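Local coordinates for protein aryl acylamidase (bacterium CSBL00001, PDB 4YJ6) that probably hydrolyses the amide bond of aryl acylamides, as a member of the amidase signature enzyme family, at residues A[112-115]-A[116-119]. Sequence-based numbering, arbitrary orientation.
Sequences VWST and YPLK
The indole of W113 folds back over the first turn of helix 115-122 and meets L118 nearly at a right angle, its CG anti to the carbonyl carbon (chi1 -69°). CB of W113 starts the contact, 3.9 Å from CB of L118. Beyond it, CG and CD2 run under the methyl CD1 of L118, which sits over the five-membered ring in a CH-pi contact, 4.0 Å from its centroid and 18° off the ring normal. Further out, CE3 of W113 presses on the helix backbone, 3.5 Å from CA of L118, and CZ3 nears the carbonyl carbon of P117. With an alanine in place of W113, CD1 of L118 would probably lose its aromatic partner and the backbone at P117 and L118 its cover. Next to the ring, L118 N makes a weak bond to S114 O at 3.4 Å, whereas K119 N binds T115 O firmly at 2.9 Å and almost straight (173°). CG2 of T115 runs alongside CD of K119, whose NZ continues to L241 O. The carboxylate oxygens of E224 accept the backbone N-H groups of T115 and Y116. This is a helix N-terminus with S114 at N-cap, its OG bonded to A89 N rather than capping, and a first-turn proline whose missing N-H costs no helical bond.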
loop_
_atom_site.group_PDB
_atom_site.type_symbol
_atom_site.label_atom_id
_atom_site.label_comp_id
_atom_site.label_asym_id
_atom_site.label_seq_id
_atom_site.Cartn_x
_atom_site.Cartn_y
_atom_site.Cartn_z
ATOM N N VAL A 112 8.191 -18.878 9.887
ATOM C CA VAL A 112 7.194 -17.796 10.042
ATOM C C VAL A 112 7.297 -16.792 8.865
ATOM O O VAL A 112 8.358 -16.211 8.618
ATOM C CB VAL A 112 7.423 -17.057 11.383
ATOM C CG1 VAL A 112 6.368 -15.952 11.620
ATOM C CG2 VAL A 112 7.411 -18.071 12.579
ATOM N N TRP A 113 6.180 -16.586 8.158
ATOM C CA TRP A 113 6.196 -15.758 6.940
ATOM C C TRP A 113 5.044 -14.793 6.908
ATOM O O TRP A 113 3.932 -15.144 7.296
ATOM C CB TRP A 113 6.050 -16.617 5.691
ATOM C CG TRP A 113 7.216 -17.500 5.387
ATOM C CD1 TRP A 113 7.538 -18.691 5.988
ATOM C CD2 TRP A 113 8.209 -17.275 4.374
ATOM N NE1 TRP A 113 8.680 -19.213 5.407
ATOM C CE2 TRP A 113 9.099 -18.378 4.407
ATOM C CE3 TRP A 113 8.411 -16.270 3.417
ATOM C CZ2 TRP A 113 10.182 -18.482 3.543
ATOM C CZ3 TRP A 113 9.475 -16.384 2.549
ATOM C CH2 TRP A 113 10.366 -17.476 2.631
ATOM N N SER A 114 5.291 -13.586 6.402
ATOM C CA SER A 114 4.174 -12.718 6.014
ATOM C C SER A 114 3.844 -13.012 4.548
ATOM O O SER A 114 4.620 -13.657 3.843
ATOM C CB SER A 114 4.487 -11.261 6.285
ATOM O OG SER A 114 5.695 -10.885 5.706
ATOM N N THR A 115 2.679 -12.565 4.082
ATOM C CA THR A 115 2.125 -13.138 2.843
ATOM C C THR A 115 2.895 -12.760 1.598
ATOM O O THR A 115 3.149 -13.606 0.746
ATOM C CB THR A 115 0.683 -12.683 2.682
ATOM O OG1 THR A 115 -0.039 -13.143 3.833
ATOM C CG2 THR A 115 0.081 -13.276 1.366
ATOM N N TYR A 116 3.239 -11.492 1.451
ATOM C CA TYR A 116 3.883 -11.067 0.202
ATOM C C TYR A 116 5.207 -11.849 -0.088
ATOM O O TYR A 116 5.329 -12.409 -1.150
ATOM C CB TYR A 116 4.092 -9.554 0.217
ATOM C CG TYR A 116 4.585 -9.004 -1.079
ATOM C CD1 TYR A 116 3.667 -8.623 -2.071
ATOM C CD2 TYR A 116 5.945 -8.797 -1.297
ATOM C CE1 TYR A 116 4.087 -8.102 -3.259
ATOM C CE2 TYR A 116 6.381 -8.247 -2.506
ATOM C CZ TYR A 116 5.433 -7.897 -3.466
ATOM O OH TYR A 116 5.826 -7.355 -4.659
ATOM N N PRO A 117 6.178 -11.878 0.852
ATOM C CA PRO A 117 7.421 -12.619 0.529
ATOM C C PRO A 117 7.179 -14.115 0.257
ATOM O O PRO A 117 7.779 -14.681 -0.655
ATOM C CB PRO A 117 8.304 -12.389 1.764
ATOM C CG PRO A 117 7.351 -12.086 2.917
ATOM C CD PRO A 117 6.243 -11.229 2.188
ATOM N N LEU A 118 6.269 -14.724 1.018
ATOM C CA LEU A 118 5.981 -16.143 0.871
ATOM C C LEU A 118 5.423 -16.406 -0.523
ATOM O O LEU A 118 5.956 -17.239 -1.269
ATOM C CB LEU A 118 4.967 -16.586 1.929
ATOM C CG LEU A 118 4.521 -18.043 1.772
ATOM C CD1 LEU A 118 5.690 -18.988 2.066
ATOM C CD2 LEU A 118 3.346 -18.337 2.679
ATOM N N LYS A 119 4.342 -15.712 -0.886
ATOM C CA LYS A 119 3.654 -16.082 -2.123
ATOM C C LYS A 119 4.382 -15.586 -3.357
ATOM O O LYS A 119 4.405 -16.273 -4.392
ATOM C CB LYS A 119 2.203 -15.595 -2.073
ATOM C CG LYS A 119 1.470 -16.327 -0.923
ATOM C CD LYS A 119 -0.010 -16.289 -1.101
ATOM C CE LYS A 119 -0.477 -17.307 -2.118
ATOM N NZ LYS A 119 -1.938 -17.105 -2.333
#